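Local coordinates for GTP-binding protein (Thermus thermophilus, PDB 2DBY) that binds GDP in a G domain of the YchF/OLA1 subfamily, and probably hydrolyses ATP and associates with the ribosome and its large subunit, at residues K38-V43 / H70-D75; R55-G60 / F288-K293; E134-D139 / L198-P203; A141-R146 / G169-L174; F321-V326 / V347-K352. All coordinates share one frame; numbering follows the deposited sequence.

Contact 1: residues K38-V43 / H70-D75; sequences KNVGVV and HVEFVD. With FMT (formic acid), chain E.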
# COMPACT_ATOMS: atom_id res chain seq x y z
N LYS A 38 15.57 10.73 3.73
CA LYS A 38 14.72 11.90 3.92
C LYS A 38 13.43 11.82 3.09
O LYS A 38 12.43 12.47 3.40
CB LYS A 38 15.49 13.19 3.58
CG LYS A 38 15.81 13.38 2.09
CD LYS A 38 16.34 14.80 1.85
CE LYS A 38 16.40 15.15 0.36
NZ LYS A 38 16.73 16.60 0.15
N ASN A 39 13.44 11.00 2.04
CA ASN A 39 12.25 10.88 1.18
C ASN A 39 11.31 9.75 1.55
O ASN A 39 10.33 9.53 0.85
CB ASN A 39 12.67 10.68 -0.28
CG ASN A 39 13.32 11.92 -0.86
OD1 ASN A 39 12.86 13.04 -0.62
ND2 ASN A 39 14.40 11.73 -1.62
N VAL A 40 11.60 9.08 2.66
CA VAL A 40 10.81 7.92 3.09
C VAL A 40 10.21 8.11 4.49
O VAL A 40 10.93 8.44 5.45
CB VAL A 40 11.70 6.64 3.10
CG1 VAL A 40 10.87 5.42 3.47
CG2 VAL A 40 12.38 6.44 1.71
N GLY A 41 8.90 7.91 4.62
CA GLY A 41 8.30 8.07 5.93
C GLY A 41 7.06 7.20 5.99
O GLY A 41 6.70 6.58 4.98
N VAL A 42 6.41 7.14 7.14
CA VAL A 42 5.21 6.33 7.25
C VAL A 42 4.05 7.12 7.81
O VAL A 42 4.24 8.18 8.43
CB VAL A 42 5.43 5.10 8.15
CG1 VAL A 42 6.58 4.25 7.64
CG2 VAL A 42 5.70 5.54 9.57
N VAL A 43 2.84 6.62 7.57
CA VAL A 43 1.64 7.25 8.09
C VAL A 43 1.01 6.23 9.03
O VAL A 43 0.63 5.15 8.59
CB VAL A 43 0.61 7.57 6.96
CG1 VAL A 43 -0.67 8.16 7.59
CG2 VAL A 43 1.21 8.56 5.95
N HIS A 70 1.33 0.93 10.27
CA HIS A 70 1.48 2.10 9.42
C HIS A 70 1.68 1.68 7.96
O HIS A 70 1.80 0.49 7.65
CB HIS A 70 2.71 2.88 9.88
CG HIS A 70 3.96 2.06 9.95
ND1 HIS A 70 4.75 1.97 11.08
CD2 HIS A 70 4.56 1.27 9.02
CE1 HIS A 70 5.78 1.17 10.84
NE2 HIS A 70 5.69 0.74 9.60
N VAL A 71 1.70 2.68 7.07
CA VAL A 71 1.92 2.48 5.64
C VAL A 71 3.05 3.41 5.24
O VAL A 71 3.01 4.61 5.54
CB VAL A 71 0.67 2.83 4.81
CG1 VAL A 71 0.97 2.62 3.30
CG2 VAL A 71 -0.50 1.97 5.23
N GLU A 72 4.05 2.87 4.55
CA GLU A 72 5.23 3.64 4.14
C GLU A 72 5.06 4.28 2.75
O GLU A 72 4.58 3.64 1.83
CB GLU A 72 6.44 2.71 4.14
CG GLU A 72 7.78 3.37 3.80
CD GLU A 72 8.94 2.42 4.04
OE1 GLU A 72 9.25 2.15 5.21
OE2 GLU A 72 9.52 1.94 3.06
N PHE A 73 5.47 5.55 2.64
CA PHE A 73 5.36 6.31 1.40
C PHE A 73 6.73 6.88 1.06
O PHE A 73 7.45 7.32 1.96
CB PHE A 73 4.37 7.47 1.57
CG PHE A 73 2.93 7.04 1.60
CD1 PHE A 73 2.30 6.77 2.82
CD2 PHE A 73 2.23 6.85 0.42
CE1 PHE A 73 0.97 6.32 2.84
CE2 PHE A 73 0.91 6.40 0.43
CZ PHE A 73 0.27 6.13 1.64
N VAL A 74 7.06 6.89 -0.23
CA VAL A 74 8.34 7.42 -0.67
C VAL A 74 8.12 8.58 -1.63
O VAL A 74 7.29 8.47 -2.55
CB VAL A 74 9.13 6.33 -1.41
CG1 VAL A 74 10.49 6.88 -1.87
CG2 VAL A 74 9.28 5.12 -0.52
N ASP A 75 8.83 9.69 -1.43
CA ASP A 75 8.70 10.81 -2.35
C ASP A 75 9.64 10.43 -3.47
O ASP A 75 10.86 10.50 -3.30
CB ASP A 75 9.21 12.12 -1.72
CG ASP A 75 9.07 13.32 -2.66
OD1 ASP A 75 8.69 13.14 -3.84
OD2 ASP A 75 9.33 14.47 -2.21
C FMT E . 3.02 3.59 13.63
O1 FMT E . 4.13 3.12 13.53
O2 FMT E . 2.73 4.39 14.66

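Contact 2: residues R55-G60 / F288-K293; sequences RTFAKG and FTAGEK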
# COMPACT_ATOMS: atom_id res chain seq x y z
N ARG A 55 -10.30 -1.90 25.47
CA ARG A 55 -11.31 -1.90 26.54
C ARG A 55 -11.50 -3.32 27.05
O ARG A 55 -11.69 -3.54 28.26
CB ARG A 55 -12.66 -1.35 26.05
CG ARG A 55 -13.76 -1.51 27.10
CD ARG A 55 -15.17 -1.43 26.54
NE ARG A 55 -15.53 -2.52 25.64
CZ ARG A 55 -15.84 -3.76 26.01
NH1 ARG A 55 -15.84 -4.11 27.30
NH2 ARG A 55 -16.19 -4.66 25.08
N THR A 56 -11.46 -4.30 26.15
CA THR A 56 -11.63 -5.69 26.54
C THR A 56 -10.57 -6.15 27.55
O THR A 56 -10.87 -6.91 28.46
CB THR A 56 -11.57 -6.61 25.31
OG1 THR A 56 -12.69 -6.34 24.46
CG2 THR A 56 -11.58 -8.09 25.72
N PHE A 57 -9.34 -5.66 27.40
CA PHE A 57 -8.27 -6.09 28.29
C PHE A 57 -7.91 -5.13 29.42
O PHE A 57 -6.96 -5.35 30.17
CB PHE A 57 -7.04 -6.46 27.45
CG PHE A 57 -7.25 -7.70 26.61
CD1 PHE A 57 -7.58 -7.61 25.26
CD2 PHE A 57 -7.15 -8.96 27.19
CE1 PHE A 57 -7.82 -8.77 24.49
CE2 PHE A 57 -7.40 -10.12 26.44
CZ PHE A 57 -7.73 -10.03 25.09
N ALA A 58 -8.70 -4.07 29.57
CA ALA A 58 -8.47 -3.09 30.62
C ALA A 58 -9.07 -3.66 31.89
O ALA A 58 -10.21 -4.13 31.89
CB ALA A 58 -9.14 -1.78 30.27
N LYS A 59 -8.31 -3.61 32.98
CA LYS A 59 -8.78 -4.11 34.26
C LYS A 59 -8.43 -3.13 35.37
O LYS A 59 -7.36 -2.51 35.36
CB LYS A 59 -8.18 -5.49 34.54
CG LYS A 59 -8.60 -6.53 33.51
CD LYS A 59 -10.12 -6.57 33.38
CE LYS A 59 -10.58 -7.35 32.16
NZ LYS A 59 -12.06 -7.28 32.01
N GLY A 60 -9.35 -2.97 36.32
CA GLY A 60 -9.12 -2.04 37.41
C GLY A 60 -8.89 -0.66 36.85
O GLY A 60 -9.75 -0.10 36.17
N PHE A 288 -3.62 -8.77 14.95
CA PHE A 288 -3.31 -8.16 16.24
C PHE A 288 -2.73 -9.11 17.28
O PHE A 288 -2.90 -10.31 17.18
CB PHE A 288 -4.61 -7.62 16.91
CG PHE A 288 -5.39 -6.65 16.06
CD1 PHE A 288 -6.43 -7.10 15.26
CD2 PHE A 288 -5.08 -5.30 16.07
CE1 PHE A 288 -7.17 -6.19 14.46
CE2 PHE A 288 -5.80 -4.38 15.28
CZ PHE A 288 -6.86 -4.84 14.48
N THR A 289 -2.03 -8.54 18.24
CA THR A 289 -1.61 -9.30 19.42
C THR A 289 -2.32 -8.48 20.50
O THR A 289 -2.29 -7.24 20.48
CB THR A 289 -0.08 -9.39 19.61
OG1 THR A 289 0.53 -8.09 19.57
CG2 THR A 289 0.50 -10.29 18.55
N ALA A 290 -2.97 -9.15 21.45
CA ALA A 290 -3.72 -8.41 22.45
C ALA A 290 -3.72 -9.09 23.81
O ALA A 290 -3.88 -10.31 23.90
CB ALA A 290 -5.15 -8.22 21.97
N GLY A 291 -3.54 -8.28 24.84
CA GLY A 291 -3.50 -8.76 26.20
C GLY A 291 -3.44 -7.59 27.16
O GLY A 291 -3.42 -6.43 26.74
N GLU A 292 -3.37 -7.88 28.45
CA GLU A 292 -3.34 -6.81 29.45
C GLU A 292 -2.16 -5.87 29.32
O GLU A 292 -2.26 -4.70 29.71
CB GLU A 292 -3.34 -7.41 30.86
CG GLU A 292 -4.12 -6.56 31.85
CD GLU A 292 -3.93 -6.99 33.29
OE1 GLU A 292 -3.91 -8.21 33.56
OE2 GLU A 292 -3.79 -6.09 34.16
N LYS A 293 -1.05 -6.35 28.78
CA LYS A 293 0.11 -5.48 28.67
C LYS A 293 0.15 -4.60 27.43
O LYS A 293 0.75 -3.52 27.46
CB LYS A 293 1.40 -6.30 28.72
CG LYS A 293 1.26 -7.71 28.18
CD LYS A 293 0.63 -7.74 26.79
CE LYS A 293 0.01 -9.09 26.53
NZ LYS A 293 -0.93 -9.44 27.64

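Contact 3: residues E134-D139 / L198-P203; sequences ELLLAD and LLTAKP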
# COMPACT_ATOMS: atom_id res chain seq x y z
N GLU A 134 6.65 6.99 -19.97
CA GLU A 134 8.02 6.65 -19.61
C GLU A 134 8.10 5.23 -19.00
O GLU A 134 9.05 4.47 -19.24
CB GLU A 134 8.59 7.66 -18.60
CG GLU A 134 8.76 9.10 -19.16
CD GLU A 134 9.46 9.16 -20.52
OE1 GLU A 134 8.76 9.40 -21.53
OE2 GLU A 134 10.69 8.95 -20.58
N LEU A 135 7.10 4.85 -18.20
CA LEU A 135 7.14 3.50 -17.60
C LEU A 135 6.95 2.42 -18.68
O LEU A 135 7.58 1.35 -18.63
CB LEU A 135 6.04 3.34 -16.54
CG LEU A 135 6.06 4.35 -15.38
CD1 LEU A 135 5.02 3.93 -14.34
CD2 LEU A 135 7.44 4.38 -14.74
N LEU A 136 6.09 2.72 -19.65
CA LEU A 136 5.83 1.80 -20.74
C LEU A 136 7.09 1.60 -21.57
O LEU A 136 7.42 0.48 -21.91
CB LEU A 136 4.71 2.33 -21.65
CG LEU A 136 3.28 2.15 -21.18
CD1 LEU A 136 2.37 3.10 -21.95
CD2 LEU A 136 2.84 0.70 -21.39
N LEU A 137 7.80 2.69 -21.88
CA LEU A 137 9.02 2.59 -22.68
C LEU A 137 10.05 1.72 -21.97
O LEU A 137 10.73 0.90 -22.61
CB LEU A 137 9.60 3.99 -22.96
CG LEU A 137 8.76 4.80 -23.95
CD1 LEU A 137 9.28 6.24 -24.01
CD2 LEU A 137 8.84 4.17 -25.32
N ALA A 138 10.17 1.87 -20.66
CA ALA A 138 11.14 1.04 -19.94
C ALA A 138 10.72 -0.43 -19.96
O ALA A 138 11.56 -1.34 -20.13
CB ALA A 138 11.27 1.54 -18.47
N ASP A 139 9.42 -0.67 -19.79
CA ASP A 139 8.89 -2.04 -19.75
C ASP A 139 9.01 -2.73 -21.10
O ASP A 139 9.23 -3.95 -21.15
CB ASP A 139 7.42 -2.04 -19.33
CG ASP A 139 7.24 -1.94 -17.82
OD1 ASP A 139 8.25 -2.05 -17.09
OD2 ASP A 139 6.08 -1.80 -17.36
N LEU A 198 7.57 -5.80 -13.89
CA LEU A 198 7.42 -4.66 -14.80
C LEU A 198 6.90 -3.43 -14.06
O LEU A 198 6.08 -3.53 -13.15
CB LEU A 198 6.44 -5.00 -15.93
CG LEU A 198 6.93 -6.11 -16.87
CD1 LEU A 198 5.87 -6.33 -17.97
CD2 LEU A 198 8.29 -5.75 -17.46
N LEU A 199 7.39 -2.26 -14.46
CA LEU A 199 6.98 -1.03 -13.80
C LEU A 199 5.48 -0.78 -13.91
O LEU A 199 4.84 -0.31 -12.94
CB LEU A 199 7.75 0.15 -14.39
CG LEU A 199 9.27 -0.01 -14.32
CD1 LEU A 199 9.89 1.30 -14.78
CD2 LEU A 199 9.78 -0.35 -12.87
N THR A 200 4.90 -1.08 -15.07
CA THR A 200 3.48 -0.86 -15.28
C THR A 200 2.60 -1.96 -14.70
O THR A 200 1.37 -1.91 -14.83
CB THR A 200 3.11 -0.66 -16.78
OG1 THR A 200 3.47 -1.83 -17.51
CG2 THR A 200 3.84 0.55 -17.35
N ALA A 201 3.22 -2.94 -14.05
CA ALA A 201 2.48 -4.02 -13.38
C ALA A 201 2.20 -3.59 -11.91
O ALA A 201 1.35 -4.19 -11.23
CB ALA A 201 3.28 -5.35 -13.41
N LYS A 202 2.92 -2.58 -11.42
CA LYS A 202 2.69 -2.11 -10.05
C LYS A 202 1.31 -1.46 -9.94
O LYS A 202 0.87 -0.71 -10.83
CB LYS A 202 3.77 -1.09 -9.63
CG LYS A 202 5.21 -1.63 -9.74
CD LYS A 202 6.26 -0.54 -9.48
CE LYS A 202 7.68 -1.04 -9.73
NZ LYS A 202 8.17 -1.99 -8.68
N PRO A 203 0.59 -1.72 -8.83
CA PRO A 203 -0.73 -1.11 -8.66
C PRO A 203 -0.56 0.40 -8.64
O PRO A 203 0.47 0.91 -8.16
CB PRO A 203 -1.18 -1.63 -7.30
CG PRO A 203 -0.51 -2.97 -7.21
CD PRO A 203 0.86 -2.72 -7.78

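Contact 4: residues A141-R146 / G169-L174; sequences ATLERR and GLYVHL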
# COMPACT_ATOMS: atom_id res chain seq x y z
N ALA A 141 11.35 -2.21 -23.30
CA ALA A 141 12.75 -2.60 -23.42
C ALA A 141 13.03 -3.84 -22.57
O ALA A 141 13.76 -4.75 -22.97
CB ALA A 141 13.65 -1.42 -22.97
N THR A 142 12.46 -3.89 -21.36
CA THR A 142 12.65 -5.05 -20.51
C THR A 142 12.08 -6.29 -21.18
O THR A 142 12.70 -7.36 -21.17
CB THR A 142 11.94 -4.86 -19.17
OG1 THR A 142 12.60 -3.83 -18.47
CG2 THR A 142 11.95 -6.16 -18.33
N LEU A 143 10.88 -6.15 -21.75
CA LEU A 143 10.25 -7.28 -22.41
C LEU A 143 11.07 -7.76 -23.60
O LEU A 143 11.21 -8.96 -23.81
CB LEU A 143 8.83 -6.91 -22.87
CG LEU A 143 7.78 -6.96 -21.75
CD1 LEU A 143 6.54 -6.23 -22.18
CD2 LEU A 143 7.49 -8.43 -21.42
N GLU A 144 11.61 -6.82 -24.37
CA GLU A 144 12.41 -7.21 -25.55
C GLU A 144 13.59 -8.04 -25.09
O GLU A 144 13.92 -9.06 -25.69
CB GLU A 144 12.86 -5.95 -26.32
CG GLU A 144 11.67 -5.27 -27.06
CD GLU A 144 11.80 -3.77 -27.27
OE1 GLU A 144 10.80 -3.15 -27.68
OE2 GLU A 144 12.89 -3.20 -27.02
N ARG A 145 14.24 -7.60 -24.01
CA ARG A 145 15.38 -8.36 -23.50
C ARG A 145 14.95 -9.73 -22.97
O ARG A 145 15.62 -10.73 -23.24
CB ARG A 145 16.09 -7.59 -22.38
CG ARG A 145 16.86 -6.38 -22.85
CD ARG A 145 17.68 -5.80 -21.69
NE ARG A 145 16.86 -5.07 -20.72
CZ ARG A 145 16.51 -3.79 -20.85
NH1 ARG A 145 16.90 -3.08 -21.91
NH2 ARG A 145 15.79 -3.20 -19.90
N ARG A 146 13.84 -9.79 -22.24
CA ARG A 146 13.39 -11.08 -21.72
C ARG A 146 12.91 -12.03 -22.81
O ARG A 146 13.16 -13.23 -22.74
CB ARG A 146 12.26 -10.89 -20.68
CG ARG A 146 12.68 -10.12 -19.43
CD ARG A 146 13.97 -10.67 -18.84
NE ARG A 146 13.77 -12.01 -18.29
CZ ARG A 146 14.75 -12.89 -18.09
NH1 ARG A 146 16.00 -12.57 -18.42
NH2 ARG A 146 14.48 -14.06 -17.54
N GLY A 169 2.42 -12.19 -24.73
CA GLY A 169 1.12 -11.54 -24.57
C GLY A 169 1.26 -10.14 -24.03
O GLY A 169 0.63 -9.21 -24.52
N LEU A 170 2.08 -9.99 -23.00
CA LEU A 170 2.31 -8.67 -22.41
C LEU A 170 2.91 -7.74 -23.44
O LEU A 170 2.59 -6.57 -23.47
CB LEU A 170 3.25 -8.81 -21.19
CG LEU A 170 2.54 -9.41 -19.96
CD1 LEU A 170 3.54 -9.99 -18.99
CD2 LEU A 170 1.68 -8.33 -19.31
N TYR A 171 3.78 -8.25 -24.31
CA TYR A 171 4.38 -7.37 -25.31
C TYR A 171 3.32 -6.79 -26.26
O TYR A 171 3.39 -5.62 -26.63
CB TYR A 171 5.46 -8.12 -26.08
CG TYR A 171 6.37 -7.19 -26.86
CD1 TYR A 171 7.22 -6.30 -26.19
CD2 TYR A 171 6.41 -7.22 -28.25
CE1 TYR A 171 8.10 -5.47 -26.91
CE2 TYR A 171 7.27 -6.41 -28.96
CZ TYR A 171 8.10 -5.54 -28.29
OH TYR A 171 8.96 -4.74 -29.00
N VAL A 172 2.35 -7.60 -26.66
CA VAL A 172 1.26 -7.12 -27.52
C VAL A 172 0.50 -5.99 -26.80
O VAL A 172 0.19 -4.95 -27.39
CB VAL A 172 0.25 -8.25 -27.81
CG1 VAL A 172 -1.03 -7.68 -28.46
CG2 VAL A 172 0.90 -9.27 -28.73
N HIS A 173 0.19 -6.25 -25.53
CA HIS A 173 -0.57 -5.33 -24.68
C HIS A 173 0.16 -3.99 -24.51
O HIS A 173 -0.44 -2.91 -24.70
CB HIS A 173 -0.77 -6.01 -23.31
CG HIS A 173 -1.73 -5.32 -22.40
ND1 HIS A 173 -3.10 -5.35 -22.58
CD2 HIS A 173 -1.52 -4.66 -21.23
CE1 HIS A 173 -3.69 -4.75 -21.56
NE2 HIS A 173 -2.76 -4.33 -20.72
N LEU A 174 1.43 -4.04 -24.15
CA LEU A 174 2.20 -2.81 -23.96
C LEU A 174 2.46 -2.04 -25.25
O LEU A 174 2.49 -0.81 -25.25
CB LEU A 174 3.50 -3.09 -23.21
CG LEU A 174 3.30 -3.02 -21.68
CD1 LEU A 174 2.54 -4.28 -21.18
CD2 LEU A 174 4.68 -2.98 -21.01

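Contact 5: residues F321-V326 / V347-K352; sequences FIRAEV and VRLEGK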
# COMPACT_ATOMS: atom_id res chain seq x y z
N PHE A 321 7.98 -22.00 15.43
CA PHE A 321 6.52 -22.06 15.35
C PHE A 321 6.04 -23.49 15.35
O PHE A 321 6.46 -24.30 14.53
CB PHE A 321 6.01 -21.39 14.06
CG PHE A 321 4.50 -21.35 13.95
CD1 PHE A 321 3.77 -20.33 14.55
CD2 PHE A 321 3.82 -22.35 13.26
CE1 PHE A 321 2.37 -20.31 14.46
CE2 PHE A 321 2.42 -22.34 13.17
CZ PHE A 321 1.70 -21.31 13.78
N ILE A 322 5.13 -23.79 16.28
CA ILE A 322 4.54 -25.11 16.37
C ILE A 322 3.08 -24.96 15.98
O ILE A 322 2.57 -25.67 15.12
CB ILE A 322 4.64 -25.66 17.79
CG1 ILE A 322 6.07 -25.53 18.30
CG2 ILE A 322 4.19 -27.12 17.81
CD1 ILE A 322 6.23 -25.98 19.72
N ARG A 323 2.42 -24.00 16.63
CA ARG A 323 1.01 -23.68 16.39
C ARG A 323 0.67 -22.35 17.05
O ARG A 323 1.48 -21.80 17.81
CB ARG A 323 0.12 -24.78 16.96
CG ARG A 323 0.28 -24.97 18.45
CD ARG A 323 -0.68 -26.02 18.99
NE ARG A 323 -0.64 -26.10 20.45
CZ ARG A 323 -1.52 -26.77 21.18
NH1 ARG A 323 -2.52 -27.42 20.60
NH2 ARG A 323 -1.41 -26.78 22.51
N ALA A 324 -0.51 -21.82 16.76
CA ALA A 324 -0.92 -20.55 17.37
C ALA A 324 -2.42 -20.46 17.62
O ALA A 324 -3.22 -21.01 16.87
CB ALA A 324 -0.47 -19.37 16.48
N GLU A 325 -2.80 -19.77 18.69
CA GLU A 325 -4.20 -19.57 19.01
C GLU A 325 -4.61 -18.41 18.10
O GLU A 325 -3.89 -17.42 17.99
CB GLU A 325 -4.36 -19.16 20.47
CG GLU A 325 -3.77 -20.15 21.49
CD GLU A 325 -3.54 -19.50 22.85
OE1 GLU A 325 -4.48 -18.87 23.39
OE2 GLU A 325 -2.42 -19.61 23.39
N VAL A 326 -5.77 -18.53 17.47
CA VAL A 326 -6.27 -17.52 16.56
C VAL A 326 -7.75 -17.30 16.77
O VAL A 326 -8.51 -18.26 16.94
CB VAL A 326 -6.09 -17.95 15.09
CG1 VAL A 326 -6.58 -16.85 14.14
CG2 VAL A 326 -4.64 -18.31 14.82
N VAL A 347 -11.66 -19.85 20.35
CA VAL A 347 -10.22 -19.75 20.09
C VAL A 347 -9.74 -20.98 19.34
O VAL A 347 -9.88 -22.11 19.82
CB VAL A 347 -9.42 -19.61 21.40
CG1 VAL A 347 -7.93 -19.69 21.11
CG2 VAL A 347 -9.76 -18.26 22.07
N ARG A 348 -9.17 -20.75 18.16
CA ARG A 348 -8.67 -21.83 17.33
C ARG A 348 -7.17 -22.06 17.46
O ARG A 348 -6.40 -21.15 17.76
CB ARG A 348 -9.00 -21.57 15.86
CG ARG A 348 -10.40 -21.98 15.44
CD ARG A 348 -11.00 -21.01 14.42
NE ARG A 348 -10.07 -20.63 13.36
CZ ARG A 348 -9.89 -19.37 12.95
NH1 ARG A 348 -10.60 -18.39 13.50
NH2 ARG A 348 -9.02 -19.08 11.99
N LEU A 349 -6.75 -23.31 17.25
CA LEU A 349 -5.34 -23.64 17.28
C LEU A 349 -5.05 -23.89 15.81
O LEU A 349 -5.58 -24.84 15.22
CB LEU A 349 -5.10 -24.90 18.13
CG LEU A 349 -5.32 -24.71 19.64
CD1 LEU A 349 -5.13 -26.04 20.37
CD2 LEU A 349 -4.35 -23.67 20.18
N GLU A 350 -4.25 -23.02 15.20
CA GLU A 350 -3.93 -23.14 13.78
C GLU A 350 -2.48 -23.52 13.58
O GLU A 350 -1.61 -23.16 14.38
CB GLU A 350 -4.21 -21.82 13.06
CG GLU A 350 -5.67 -21.39 13.08
CD GLU A 350 -6.56 -22.22 12.17
OE1 GLU A 350 -7.76 -21.86 12.02
OE2 GLU A 350 -6.08 -23.22 11.60
N GLY A 351 -2.23 -24.25 12.49
CA GLY A 351 -0.88 -24.70 12.20
C GLY A 351 -0.14 -23.87 11.18
O GLY A 351 -0.53 -22.74 10.87
N LYS A 352 0.94 -24.44 10.64
CA LYS A 352 1.80 -23.77 9.67
C LYS A 352 1.17 -23.51 8.30
O LYS A 352 1.70 -22.72 7.51
CB LYS A 352 3.09 -24.58 9.50
CG LYS A 352 3.68 -25.05 10.84
CD LYS A 352 4.94 -25.87 10.68
CE LYS A 352 5.18 -26.73 11.92
NZ LYS A 352 5.09 -25.96 13.20

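Contact 1: residues K38-V43 / H70-D75
In the G-domain sheet, strands 40-44 and 66-75 pair antiparallel, Val40 facing Val74 and Val42 facing Glu72 in non-hydrogen-bonded pairs. Gly41 and Phe73 bond both ways, the Phe73 N to Gly41 O link (2.8 Å) being almost straight at 172°. Asp75 N reaches Asn39 O at 2.7 Å. On the valine-and-glutamate face, Glu72 lays CD 3.6 Å from Val40 CG1. Val42 sits over the His70 ring, its CG1 4.1 Å from the centroid in a CH-pi contact. With chi1 at 54°, His70 CG lies between backbone N and carbonyl carbon, bringing the ring up to Val42; its ND1, at the ring edge, donates to O1 of a formic acid, probably from the crystallisation liquor, at 2.8 Å. An alanine here would probably leave the acid without its ring donor and take away the flat surface against which Val42 packs. Asp75 has separate duties: its amide ties the strands, while OD1 salt-bridges GDP-binding Lys14, which is likely to steady that lysine's position.

Contact 2: residues R55-G60 / F288-K293
Phe57 lies on Ala290 and Gly291, joining the region of helix 48-57, in the G domain, to strand 284-290 and the turn beyond it, in the C-terminal part of the chain. Its CB approaches Gly291 O at 3.7 Å. With chi1 at -68°, CG lies anti to the carbonyl carbon, a setting that swings the ring over the opposing backbone. CG itself stands 3.9 Å from Gly291 CA. One flank continues over the glycine, CD2 meeting Gly291 CA at 3.8 Å and CE2 following at a slightly longer distance. The other flank lies against alanine, first through CD1 and more closely through CE1, which is 3.7 Å from Ala290 CB. At the tip, CZ comes to 4.0 Å from Ala290 O. The ring therefore receives Gly291 over a face: CA is 4.0 Å from the Phe57 ring centroid and 20° off the normal, a CH-pi contact. Thr56 CG2 lies over the opposite face, and Trp338 meets the ring with planes about 40° apart. Farther out, Glu292 CG touches Phe57 O at 3.5 Å. No hydrogen bond crosses between the segments, so their union rests on dispersion and the CH-pi contact; the polar Ala290 O, close to this buried ring, is satisfied instead by Trp338 NE1.

Contact 3: residues E134-D139 / L198-P203
Asp139, on the long helix 124-156 that enters the predicted coiled coil, grips the 3-10 segment 199-201 in the loop leading to strand 204-209. The polar part consists of three hydrogen bonds to one carboxylate. Leu199 N donates to Asp139 OD1 at 2.8 Å and Thr200 N to Asp139 OD2 at 2.7 Å, each on the syn lone pair; the second is the straighter, 162° against 145°. Thr200 OG1 adds a bond of 2.6 Å to Asp139 OD2, arriving nearly head-on to the C-O bond. Its chi1 of 60° sets OG1 between backbone N and carbonyl carbon, where it can also meet Ala180 N. Two successive amides at the start of the turn would be expected to stabilise the buried negative charge. Replacing Asp139 by a leucine would probably strand both amides and the threonine hydroxyl without their acceptor. The apolar part flanks this grip. Leu135 and Leu199 cross at about a right angle, Leu135 CD2 to Leu199 CD1 at 3.9 Å, and Ala138 CB reaches Leu199 CD1 at the same distance; Leu94 of helix 91-98 touches both leucines. Beside the carboxylate, Thr200 CG2 packs 3.6 Å from Leu135 CB.

Contact 4: residues A141-R146 / G169-L174
Leu143 overlaps Tyr171 at the base of its ring, Leu143 CB lying 3.7 Å from Tyr171 CD1, and spreads its branches over the neighbouring turns of helix 161-175. CD1 of Leu143 meets Leu174 CD2 at 3.9 Å, the two side chains crossing at about a right angle. Its other methyl, CD2, is 4.3 Å from Leu170 CB, a looser approach; Phe192 of helix 187-195 touches both Leu143 and Leu170. Tyr171 has CG anti to the backbone N (chi1 -164°), which sends the ring along the side of the opposing helix until the hydroxyl reaches Glu144. There the OH donates to Glu144 OE1 at 2.8 Å, meeting the oxygen on its anti side. OE1 lies in the plane of the tyrosine ring, at its edge, yet the carboxylate is turned 74° against that ring. The extended glutamate also rests CG 3.6 Å from Tyr171 CE1, so aliphatic contact accompanies the bond. A weak hydrogen bond links the same hydroxyl to Gln175 NE2. Of the two segments only 141-146 falls in the predicted coiled coil, 133-167. With local axes 10.2 Å apart and N-to-C directions at 153°, the helices run nearly antiparallel, as in an alpha-helical hairpin.

Contact 5: residues F321-V326 / V347-K352
Phe321 presents its ring edge to Lys352, whose CG lies in the ring plane 3.6 Å from Phe321 CD2, and to the backbone of Gly351; one face carries Arg323 N over its centre. The Arg323 guanidinium has Leu349 CD2 over one face, offset toward the rim. Arg348 is flanked differently, with Val326 O over a face and Glu350 OE1 at the guanidinium edge. These groups decorate an antiparallel strand pair in the C-terminal domain, whose sequence family belongs to the ubiquitin clan: strand 348-350 borders a three-stranded sheet with 323-328 at its centre. Ala324 and Glu350 exchange backbone bonds, Glu350 N reaching Ala324 O at 2.8 Å and 173°. Val326 and Arg348 do likewise, Val326 N lying 2.7 Å from Arg348 O. Beyond the strands Lys352, bent at its last torsion (chi4 -49°), turns NZ back to the carbonyl oxygens of Phe321 and Ile322, 3.2 Å from the latter. Arg348 forms a side-on salt bridge with Glu350, two residues on, NE at 2.9 Å and NH2 at 3.1 Å both on Glu350 OE1. That grip is likely to limit the turning of the bent glutamate, which shares Val326's face, Glu350 CG sitting 3.7 Å from Val326 CG2.

Contacts 1 to 4 are buried, though contact 2 has exposed residues at its margin; contact 5 is partly buried. Contacts 1 and 5 are both antiparallel strand pairings, but contact 1 lies in the G-domain sheet beside the P-loop lysine, whereas contact 5, at a sheet border, adds an arginine-glutamate salt bridge and a lysine on backbone carbonyls. Contacts 3 and 4 share helix 124-156, their centres about 10 Å apart, and meet where Leu174 packs on Leu136 and Asp139; the former relies on a carboxylate accepting backbone amides, the latter on leucine packing with one tyrosine-glutamate bond. Contact 2, on the opposite side of the chain's centre from contacts 3 and 4, bridges distant sequence regions mainly by ring packing.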